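Nuclear transport factor 2 family protein (Rhodopseudomonas palustris, PDB 3DM8) is of unknown function but has the SnoaL-like fold of the nuclear transport factor 2 superfamily and is a putative isomerase. Local coordinates at residues N32-I37 and L116-M121; H4-F9 and L107-Q112; D42-F47 and D127-A132. One frame throughout, in Å; residues are numbered along the deposited sequence. Where two conformers were deposited one is given.

Interaction 1. Residues N32-I37 and L116-M121; sequences NIDWAI and LTNLRM. With CE9 (dodecyl nona ethylene glycol ether), chain B.
The indole of Trp35 carries CD2 of Leu119 over one face, with CD2 of Leu116 near its plane at the edge; on the other side of the sheet, the guanidinium of Arg120 has Ala36 CB over one face and Asp34 OD1 at its edge. Both groups ride on parallel neighbours, strands 33-38 and 115-123, in the curved mixed sheet of the NTF2-like fold. CD2 of Leu119 sits 3.9 Å from the centroid of the six-membered ring of Trp35 and 9° off its normal, a CH-pi contact. With CG anti to N (chi1 170°), the Trp35 ring lies beside Leu119 and also packs on Val56 and Val59 of helix 53-66. Ile37 and Met121 continue this apolar face side by side, CG2 of Ile37 lying 3.8 Å from SD of Met121.

On the opposite face Arg120 grips Asp34 end-on: NH1, at 2.8 Å, and NH2, at 2.9 Å, both reach OD1, rising to it from the same side of the carboxylate plane. The bend at chi2 (-63°) folds the arginine back over Ala36, and NH2 also donates to Leu119 O, which already accepts from Ala36 N on the opposite face of its carbonyl. These bonds fix the guanidinium, while Met87 of the second subunit packs against the same arginine. Backbone pairing is regular from Asp34 N to Met121 N, although Thr117 and Asn118 together face Gln110 of the adjacent strand as a classic beta bulge. At the other oxygen of the carboxylate, OD2 of Asp34 lies 3.7 Å from C33 of the detergent ether, and where the pairing begins one water donates to Asn32 O and, at 2.9 Å, to Thr117 O.

Interaction 2. Residues H4-F9 and L107-Q112; sequences HSLWRF and LFTQFQ
Phe111 lays its ring beneath Ser5 CB, which stands 3.6 Å from the ring centroid and 18° off the normal, a CH-pi contact over one face. CB of Phe9 lies near the ring plane, 4.4 Å from CE2 of Phe111; Leu6 N, by CZ, and CE1 of His4, by CE1 of Phe111, approach obliquely. A chi1 of -56°, with CG anti to the carbonyl carbon, directs the phenyl off the sheet to the first turn of helix 5-19, which lies against the concave sheet of the NTF2-like fold; the axis of residues 5-9 runs at 106° to that of strand residues 107-112. Further along, Leu6 CD1 touches Thr109 OG1 and Leu107 CD2, the hydroxyl being bonded to Ala84 O. An alanine in place of Phe111 is likely to open a gap beneath Ser5 CB and leave the His4 ring edge and Phe9 CB without their packing partner.

The helix start is held by His4 at the N-cap, whose ND1 accepts from Leu6 N at 2.9 Å, with the donor close to the imidazole plane, while NE2 is tied to Gly80 O. Ser5 OG in turn takes a nearly straight bond from Arg8 NH2 (2.9 Å). Since no hydrogen bond joins helix to strand here, the contact rests on carbon packing, and these polar bonds stay within the helix end or lead to Gly80 and Gly114.

Interaction 3. Residues D42-F47 and D127-A132; sequences DMFPFF and DLVEQA
The backbone bond from Phe47 N to Phe44 O, 2.9 Å long, closes the type I turn from Phe44 to Phe47, whose first and last residues both meet Leu128. Phe44 CE1 comes 3.7 Å from Leu128 CD2, the methyl approaching that ring obliquely, whereas at Phe47 the same methyl lies near the ring plane, 4.0 Å from CE2. The leucine branch thus bears on both rings, carried out from the helix by its CG lying anti to N (chi1 169°). In the NTF2-like fold this brings the loop between strands 33-38 and 48-51 against the C-terminal helix 125-133, whose Leu128 also packs on Ile101 and Val103 of strand 100-112. Val129 adds CG2 at the edge of the Phe44 ring, and this methyl lies 4.0 Å from Met43 SD. The methionine chain is extended, and Met43 CG stands 3.8 Å above the centre of the Phe44 ring. Phe44 CB in turn lies over a face of the Phe47 ring. Toward the dimer partner, Val129 packs on Phe126 of the second subunit.

In the fold
Interactions 1 and 2 adjoin in one sheet, where strands 115-123 and 100-112 are neighbours: Arg120 O meets Phe108 N, and Leu119 CD1 packs on Leu107 CD1. Interaction 1 is strand to strand, bound by backbone hydrogen bonds with an apolar face on one side and a salt bridge on the other; interaction 2 lays a helix on that sheet through carbon contacts. All three are partly buried, the first two centred about 10 and 11 Å from the chain's centre. Interaction 3 is centred farther out, about 14 Å away and opposite interaction 2, and joins a loop to the last helix by apolar packing alone. It reaches interaction 1 through Ile37 CG2 and Phe47 CD1.

Interaction 1. Residues N32-I37 and L116-M121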
loop_
_atom_site.group_PDB
_atom_site.type_symbol
_atom_site.label_atom_id
_atom_site.label_comp_id
_atom_site.label_asym_id
_atom_site.label_seq_id
_atom_site.Cartn_x
_atom_site.Cartn_y
_atom_site.Cartn_z
ATOM N N ASN A 32 14.705 2.795 -18.494
ATOM C CA ASN A 32 13.377 3.365 -18.771
ATOM C C ASN A 32 12.376 3.008 -17.731
ATOM O O ASN A 32 11.190 2.911 -17.999
ATOM C CB ASN A 32 12.856 2.946 -20.148
ATOM C CG ASN A 32 13.812 3.344 -21.263
ATOM O OD1 ASN A 32 14.415 2.486 -21.979
ATOM N ND2 ASN A 32 14.049 4.614 -21.351
ATOM N N ILE A 33 12.857 2.826 -16.516
ATOM C CA ILE A 33 11.960 2.525 -15.398
ATOM C C ILE A 33 10.748 3.463 -15.332
ATOM O O ILE A 33 10.832 4.694 -15.528
ATOM C CB ILE A 33 12.698 2.536 -14.050
ATOM C CG1 ILE A 33 11.775 2.055 -12.898
ATOM C CG2 ILE A 33 13.288 3.956 -13.756
ATOM C CD1 ILE A 33 12.512 1.673 -11.644
ATOM N N ASP A 34 9.607 2.844 -15.006
ATOM C CA ASP A 34 8.333 3.544 -14.781
ATOM C C ASP A 34 8.014 3.482 -13.308
ATOM O O ASP A 34 7.711 2.445 -12.771
ATOM C CB ASP A 34 7.251 2.854 -15.602
ATOM C CG ASP A 34 5.896 3.492 -15.505
ATOM O OD1 ASP A 34 5.538 4.121 -14.491
ATOM O OD2 ASP A 34 5.148 3.300 -16.515
ATOM N N TRP A 35 8.175 4.629 -12.639
ATOM C CA TRP A 35 8.211 4.714 -11.170
ATOM C C TRP A 35 7.185 5.659 -10.588
ATOM O O TRP A 35 6.889 6.742 -11.156
ATOM C CB TRP A 35 9.611 5.238 -10.772
ATOM C CG TRP A 35 9.921 5.649 -9.350
ATOM C CD1 TRP A 35 9.588 6.832 -8.724
ATOM C CD2 TRP A 35 10.808 4.980 -8.463
ATOM N NE1 TRP A 35 10.147 6.877 -7.476
ATOM C CE2 TRP A 35 10.915 5.752 -7.297
ATOM C CE3 TRP A 35 11.518 3.795 -8.536
ATOM C CZ2 TRP A 35 11.708 5.368 -6.237
ATOM C CZ3 TRP A 35 12.246 3.377 -7.469
ATOM C CH2 TRP A 35 12.352 4.137 -6.324
ATOM N N ALA A 36 6.613 5.269 -9.446
ATOM C CA ALA A 36 5.803 6.257 -8.662
ATOM C C ALA A 36 5.734 5.926 -7.214
ATOM O O ALA A 36 5.489 4.787 -6.810
ATOM C CB ALA A 36 4.339 6.438 -9.257
ATOM N N ILE A 37 5.902 6.958 -6.397
ATOM C CA ILE A 37 5.628 6.831 -4.976
ATOM C C ILE A 37 4.559 7.823 -4.654
ATOM O O ILE A 37 4.739 8.981 -4.903
ATOM C CB ILE A 37 6.844 7.143 -4.067
ATOM C CG1 ILE A 37 8.026 6.252 -4.352
ATOM C CG2 ILE A 37 6.442 7.012 -2.558
ATOM C CD1 ILE A 37 9.317 6.824 -3.696
ATOM N N LEU A 116 14.941 -3.588 -12.493
ATOM C CA LEU A 116 13.650 -3.000 -12.041
ATOM C C LEU A 116 13.100 -2.094 -13.125
ATOM O O LEU A 116 13.696 -1.082 -13.471
ATOM C CB LEU A 116 13.831 -2.213 -10.749
ATOM C CG LEU A 116 12.575 -1.609 -10.110
ATOM C CD1 LEU A 116 11.689 -2.788 -9.599
ATOM C CD2 LEU A 116 12.930 -0.646 -9.029
ATOM N N THR A 117 11.930 -2.455 -13.635
ATOM C CA THR A 117 11.277 -1.756 -14.759
ATOM C C THR A 117 10.029 -0.985 -14.367
ATOM O O THR A 117 9.613 -0.051 -15.027
ATOM C CB THR A 117 10.937 -2.721 -15.907
ATOM O OG1 THR A 117 10.083 -3.775 -15.421
ATOM C CG2 THR A 117 12.227 -3.262 -16.541
ATOM N N ASN A 118 9.450 -1.379 -13.264
ATOM C CA ASN A 118 8.236 -0.743 -12.750
ATOM C C ASN A 118 8.199 -0.835 -11.219
ATOM O O ASN A 118 8.389 -1.911 -10.627
ATOM C CB ASN A 118 6.988 -1.372 -13.388
ATOM C CG ASN A 118 5.737 -0.506 -13.217
ATOM O OD1 ASN A 118 5.251 -0.310 -12.104
ATOM N ND2 ASN A 118 5.270 0.065 -14.311
ATOM N N LEU A 119 7.937 0.318 -10.589
ATOM C CA LEU A 119 7.704 0.390 -9.167
ATOM C C LEU A 119 6.564 1.307 -8.826
ATOM O O LEU A 119 6.420 2.413 -9.404
ATOM C CB LEU A 119 8.998 0.839 -8.444
ATOM C CG LEU A 119 8.944 0.977 -6.931
ATOM C CD1 LEU A 119 10.315 0.611 -6.303
ATOM C CD2 LEU A 119 8.491 2.409 -6.391
ATOM N N ARG A 120 5.733 0.826 -7.908
ATOM C CA ARG A 120 4.637 1.605 -7.351
ATOM C C ARG A 120 4.634 1.400 -5.854
ATOM O O ARG A 120 4.738 0.267 -5.355
ATOM C CB ARG A 120 3.287 1.165 -7.917
ATOM C CG ARG A 120 3.047 1.463 -9.393
ATOM C CD ARG A 120 3.041 2.951 -9.659
ATOM N NE ARG A 120 2.644 3.275 -11.020
ATOM C CZ ARG A 120 3.502 3.371 -12.031
ATOM N NH1 ARG A 120 3.093 3.684 -13.226
ATOM N NH2 ARG A 120 4.771 3.189 -11.814
ATOM N N MET A 121 4.629 2.504 -5.150
ATOM C CA MET A 121 4.601 2.497 -3.700
ATOM C C MET A 121 3.488 3.338 -3.145
ATOM O O MET A 121 3.329 4.465 -3.513
ATOM C CB MET A 121 5.922 2.987 -3.125
ATOM C CG MET A 121 5.858 3.060 -1.641
ATOM S SD MET A 121 7.308 3.724 -0.846
ATOM C CE MET A 121 8.256 2.264 -1.245
HETATM C C29 CE9 B . 2.051 10.324 -19.766
HETATM C C30 CE9 B . 2.709 9.958 -18.437
HETATM O O31 CE9 B . 3.216 8.628 -18.521
HETATM C C32 CE9 B . 3.860 8.188 -17.331
HETATM C C33 CE9 B . 4.286 6.745 -17.524
HETATM O O34 CE9 B . 5.242 6.695 -18.574
HETATM C C35 CE9 B . 4.930 5.673 -19.507
HETATM C C36 CE9 B . 6.207 5.177 -20.152
HETATM O O37 CE9 B . 6.343 5.828 -21.409
HETATM C C38 CE9 B . 5.325 5.447 -22.323
HETATM C C39 CE9 B . 4.710 6.691 -22.940
HETATM O OXT CE9 B . 4.721 6.519 -24.360
HETATM O O HOH W 1 9.293 0.291 -17.853
#

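Interaction 2. Residues H4-F9 and L107-Q112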
loop_
_atom_site.group_PDB
_atom_site.type_symbol
_atom_site.label_atom_id
_atom_site.label_comp_id
_atom_site.label_asym_id
_atom_site.label_seq_id
_atom_site.Cartn_x
_atom_site.Cartn_y
_atom_site.Cartn_z
ATOM N N HIS A 4 15.902 -13.883 -5.784
ATOM C CA HIS A 4 14.939 -12.984 -6.384
ATOM C C HIS A 4 15.506 -11.563 -6.501
ATOM O O HIS A 4 16.164 -11.061 -5.612
ATOM C CB HIS A 4 13.637 -13.012 -5.592
ATOM C CG HIS A 4 12.460 -12.526 -6.372
ATOM N ND1 HIS A 4 12.231 -11.196 -6.592
ATOM C CD2 HIS A 4 11.461 -13.192 -7.004
ATOM C CE1 HIS A 4 11.140 -11.051 -7.325
ATOM N NE2 HIS A 4 10.643 -12.253 -7.575
ATOM N N SER A 5 15.192 -10.943 -7.631
ATOM C CA SER A 5 15.587 -9.567 -7.952
ATOM C C SER A 5 15.124 -8.582 -6.917
ATOM O O SER A 5 15.727 -7.510 -6.759
ATOM C CB SER A 5 15.071 -9.159 -9.342
ATOM O OG SER A 5 15.775 -9.889 -10.359
ATOM N N LEU A 6 14.062 -8.925 -6.212
ATOM C CA LEU A 6 13.552 -7.998 -5.164
ATOM C C LEU A 6 14.617 -7.820 -4.050
ATOM O O LEU A 6 14.883 -6.715 -3.550
ATOM C CB LEU A 6 12.261 -8.527 -4.568
ATOM C CG LEU A 6 11.700 -7.717 -3.397
ATOM C CD1 LEU A 6 11.312 -6.306 -3.881
ATOM C CD2 LEU A 6 10.544 -8.449 -2.628
ATOM N N TRP A 7 15.210 -8.941 -3.685
ATOM C CA TRP A 7 16.243 -8.957 -2.626
ATOM C C TRP A 7 17.504 -8.192 -3.070
ATOM O O TRP A 7 18.166 -7.482 -2.274
ATOM C CB TRP A 7 16.555 -10.387 -2.145
ATOM C CG TRP A 7 15.287 -11.180 -1.811
ATOM C CD1 TRP A 7 14.950 -12.404 -2.273
ATOM C CD2 TRP A 7 14.211 -10.756 -0.976
ATOM N NE1 TRP A 7 13.726 -12.790 -1.755
ATOM C CE2 TRP A 7 13.244 -11.781 -0.979
ATOM C CE3 TRP A 7 13.962 -9.600 -0.244
ATOM C CZ2 TRP A 7 12.058 -11.692 -0.256
ATOM C CZ3 TRP A 7 12.781 -9.518 0.494
ATOM C CH2 TRP A 7 11.857 -10.554 0.488
ATOM N N ARG A 8 17.839 -8.354 -4.338
ATOM C CA ARG A 8 19.004 -7.659 -4.923
ATOM C C ARG A 8 18.775 -6.154 -4.940
ATOM O O ARG A 8 19.669 -5.345 -4.627
ATOM C CB ARG A 8 19.336 -8.182 -6.312
ATOM C CG ARG A 8 19.724 -9.626 -6.353
ATOM C CD ARG A 8 20.103 -10.044 -7.751
ATOM N NE ARG A 8 19.080 -9.662 -8.716
ATOM C CZ ARG A 8 19.276 -8.816 -9.728
ATOM N NH1 ARG A 8 20.467 -8.276 -9.930
ATOM N NH2 ARG A 8 18.284 -8.540 -10.550
ATOM N N PHE A 9 17.548 -5.783 -5.286
ATOM C CA PHE A 9 17.158 -4.376 -5.304
ATOM C C PHE A 9 17.171 -3.812 -3.899
ATOM O O PHE A 9 17.646 -2.716 -3.656
ATOM C CB PHE A 9 15.765 -4.207 -5.932
ATOM C CG PHE A 9 15.170 -2.868 -5.730
ATOM C CD1 PHE A 9 15.710 -1.752 -6.315
ATOM C CD2 PHE A 9 14.010 -2.735 -5.017
ATOM C CE1 PHE A 9 15.159 -0.501 -6.117
ATOM C CE2 PHE A 9 13.436 -1.473 -4.848
ATOM C CZ PHE A 9 14.033 -0.364 -5.381
ATOM N N LEU A 107 4.713 -2.032 -1.618
ATOM C CA LEU A 107 5.574 -1.930 -2.809
ATOM C C LEU A 107 5.179 -3.006 -3.832
ATOM O O LEU A 107 5.083 -4.171 -3.499
ATOM C CB LEU A 107 7.031 -2.157 -2.320
ATOM C CG LEU A 107 8.144 -2.179 -3.325
ATOM C CD1 LEU A 107 8.331 -0.736 -3.800
ATOM C CD2 LEU A 107 9.412 -2.721 -2.663
ATOM N N PHE A 108 4.923 -2.588 -5.066
ATOM C CA PHE A 108 4.731 -3.474 -6.188
ATOM C C PHE A 108 5.786 -3.240 -7.213
ATOM O O PHE A 108 5.969 -2.099 -7.669
ATOM C CB PHE A 108 3.348 -3.270 -6.829
ATOM C CG PHE A 108 2.189 -3.563 -5.889
ATOM C CD1 PHE A 108 1.882 -2.703 -4.848
ATOM C CD2 PHE A 108 1.444 -4.691 -6.066
ATOM C CE1 PHE A 108 0.828 -2.998 -3.994
ATOM C CE2 PHE A 108 0.403 -4.995 -5.196
ATOM C CZ PHE A 108 0.113 -4.108 -4.169
ATOM N N THR A 109 6.503 -4.317 -7.573
ATOM C CA THR A 109 7.631 -4.208 -8.478
ATOM C C THR A 109 7.542 -5.204 -9.636
ATOM O O THR A 109 7.014 -6.292 -9.511
ATOM C CB THR A 109 8.966 -4.494 -7.727
ATOM O OG1 THR A 109 8.832 -5.689 -7.011
ATOM C CG2 THR A 109 9.259 -3.437 -6.696
ATOM N N GLN A 110 8.048 -4.763 -10.760
ATOM C CA GLN A 110 8.203 -5.588 -11.928
ATOM C C GLN A 110 9.666 -5.528 -12.372
ATOM O O GLN A 110 10.320 -4.486 -12.258
ATOM C CB GLN A 110 7.289 -5.078 -13.077
ATOM C CG GLN A 110 5.767 -5.079 -12.797
ATOM C CD GLN A 110 5.081 -6.436 -12.839
ATOM O OE1 GLN A 110 5.539 -7.403 -13.501
ATOM N NE2 GLN A 110 3.934 -6.514 -12.156
ATOM N N PHE A 111 10.156 -6.650 -12.890
ATOM C CA PHE A 111 11.524 -6.769 -13.352
ATOM C C PHE A 111 11.592 -7.413 -14.726
ATOM O O PHE A 111 10.722 -8.201 -15.126
ATOM C CB PHE A 111 12.360 -7.621 -12.400
ATOM C CG PHE A 111 12.360 -7.154 -10.991
ATOM C CD1 PHE A 111 11.359 -7.544 -10.106
ATOM C CD2 PHE A 111 13.401 -6.360 -10.526
ATOM C CE1 PHE A 111 11.355 -7.112 -8.794
ATOM C CE2 PHE A 111 13.387 -5.899 -9.196
ATOM C CZ PHE A 111 12.378 -6.253 -8.357
ATOM N N GLN A 112 12.656 -7.059 -15.427
ATOM C CA GLN A 112 12.963 -7.664 -16.698
ATOM C C GLN A 112 14.456 -7.738 -16.817
ATOM O O GLN A 112 15.170 -6.751 -16.641
ATOM C CB GLN A 112 12.373 -6.855 -17.835
ATOM C CG GLN A 112 10.878 -6.855 -17.860
#

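Interaction 3. Residues D42-F47 and D127-A132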
loop_
_atom_site.group_PDB
_atom_site.type_symbol
_atom_site.label_atom_id
_atom_site.label_comp_id
_atom_site.label_asym_id
_atom_site.label_seq_id
_atom_site.Cartn_x
_atom_site.Cartn_y
_atom_site.Cartn_z
ATOM N N ASP A 42 4.541 18.365 -1.729
ATOM C CA ASP A 42 4.787 19.685 -1.120
ATOM C C ASP A 42 5.682 19.548 0.088
ATOM O O ASP A 42 6.488 20.437 0.393
ATOM C CB ASP A 42 3.495 20.390 -0.698
ATOM C CG ASP A 42 2.655 20.806 -1.864
ATOM O OD1 ASP A 42 3.143 20.739 -3.015
ATOM O OD2 ASP A 42 1.500 21.187 -1.615
ATOM N N MET A 43 5.527 18.447 0.782
ATOM C CA MET A 43 6.372 18.141 1.915
ATOM C C MET A 43 7.606 17.352 1.519
ATOM O O MET A 43 8.703 17.607 2.015
ATOM C CB MET A 43 5.648 17.335 2.959
ATOM C CG MET A 43 6.456 17.354 4.212
ATOM S SD MET A 43 5.511 16.915 5.624
ATOM C CE MET A 43 6.793 16.484 6.808
ATOM N N PHE A 44 7.396 16.373 0.641
ATOM C CA PHE A 44 8.471 15.456 0.198
ATOM C C PHE A 44 8.661 15.520 -1.320
ATOM O O PHE A 44 8.011 14.789 -2.065
ATOM C CB PHE A 44 8.170 14.028 0.625
ATOM C CG PHE A 44 7.809 13.884 2.068
ATOM C CD1 PHE A 44 6.488 13.706 2.448
ATOM C CD2 PHE A 44 8.774 13.901 3.034
ATOM C CE1 PHE A 44 6.157 13.558 3.799
ATOM C CE2 PHE A 44 8.442 13.780 4.385
ATOM C CZ PHE A 44 7.155 13.599 4.758
ATOM N N PRO A 45 9.567 16.400 -1.799
ATOM C CA PRO A 45 9.588 16.671 -3.225
ATOM C C PRO A 45 10.036 15.473 -4.055
ATOM O O PRO A 45 9.832 15.429 -5.278
ATOM C CB PRO A 45 10.621 17.797 -3.367
ATOM C CG PRO A 45 10.865 18.300 -2.036
ATOM C CD PRO A 45 10.382 17.346 -1.026
ATOM N N PHE A 46 10.609 14.518 -3.348
ATOM C CA PHE A 46 11.091 13.294 -3.963
ATOM C C PHE A 46 9.995 12.255 -4.230
ATOM O O PHE A 46 10.230 11.238 -4.908
ATOM C CB PHE A 46 12.258 12.716 -3.182
ATOM C CG PHE A 46 12.011 12.572 -1.728
ATOM C CD1 PHE A 46 12.605 13.443 -0.824
ATOM C CD2 PHE A 46 11.201 11.588 -1.249
ATOM C CE1 PHE A 46 12.371 13.325 0.524
ATOM C CE2 PHE A 46 11.007 11.439 0.120
ATOM C CZ PHE A 46 11.598 12.330 0.993
ATOM N N PHE A 47 8.780 12.566 -3.791
ATOM C CA PHE A 47 7.612 11.742 -4.142
ATOM C C PHE A 47 7.117 12.042 -5.560
ATOM O O PHE A 47 7.564 12.987 -6.250
ATOM C CB PHE A 47 6.500 11.852 -3.103
ATOM C CG PHE A 47 6.810 11.150 -1.776
ATOM C CD1 PHE A 47 7.792 10.199 -1.682
ATOM C CD2 PHE A 47 6.093 11.472 -0.639
ATOM C CE1 PHE A 47 8.066 9.587 -0.462
ATOM C CE2 PHE A 47 6.355 10.840 0.573
ATOM C CZ PHE A 47 7.319 9.893 0.640
ATOM N N ASP A 127 0.090 9.386 8.543
ATOM C CA ASP A 127 0.885 9.035 9.721
ATOM C C ASP A 127 2.287 9.583 9.548
ATOM O O ASP A 127 2.880 10.154 10.486
ATOM C CB ASP A 127 0.929 7.535 9.938
ATOM C CG ASP A 127 1.523 7.171 11.252
ATOM O OD1 ASP A 127 2.415 6.326 11.266
ATOM O OD2 ASP A 127 1.093 7.719 12.273
ATOM N N LEU A 128 2.782 9.518 8.313
ATOM C CA LEU A 128 4.154 10.011 8.015
ATOM C C LEU A 128 4.212 11.510 8.274
ATOM O O LEU A 128 5.116 12.020 8.955
ATOM C CB LEU A 128 4.594 9.723 6.559
ATOM C CG LEU A 128 5.851 10.355 5.971
ATOM C CD1 LEU A 128 7.127 10.134 6.812
ATOM C CD2 LEU A 128 6.115 9.926 4.475
ATOM N N VAL A 129 3.231 12.231 7.746
ATOM C CA VAL A 129 3.229 13.716 7.833
ATOM C C VAL A 129 3.100 14.103 9.295
ATOM O O VAL A 129 3.757 15.026 9.766
ATOM C CB VAL A 129 2.110 14.421 6.972
ATOM C CG1 VAL A 129 1.885 15.873 7.458
ATOM C CG2 VAL A 129 2.438 14.390 5.471
ATOM N N GLU A 130 2.232 13.404 10.018
ATOM C CA GLU A 130 2.039 13.715 11.429
ATOM C C GLU A 130 3.308 13.555 12.229
ATOM O O GLU A 130 3.666 14.401 13.096
ATOM C CB GLU A 130 0.948 12.874 12.060
ATOM C CG GLU A 130 -0.431 13.324 11.625
ATOM C CD GLU A 130 -1.435 13.416 12.765
ATOM O OE1 GLU A 130 -1.423 12.535 13.667
ATOM O OE2 GLU A 130 -2.267 14.362 12.735
ATOM N N GLN A 131 3.994 12.456 11.956
ATOM C CA GLN A 131 5.247 12.166 12.674
ATOM C C GLN A 131 6.319 13.181 12.345
ATOM O O GLN A 131 7.078 13.619 13.235
ATOM C CB GLN A 131 5.766 10.777 12.330
ATOM C CG GLN A 131 5.021 9.638 12.921
ATOM C CD GLN A 131 5.658 8.336 12.471
ATOM O OE1 GLN A 131 6.705 7.922 12.997
ATOM N NE2 GLN A 131 5.055 7.699 11.476
ATOM N N ALA A 132 6.362 13.596 11.083
ATOM C CA ALA A 132 7.391 14.556 10.628
ATOM C C ALA A 132 7.165 15.955 11.236
ATOM O O ALA A 132 8.132 16.673 11.576
ATOM C CB ALA A 132 7.442 14.625 9.079
#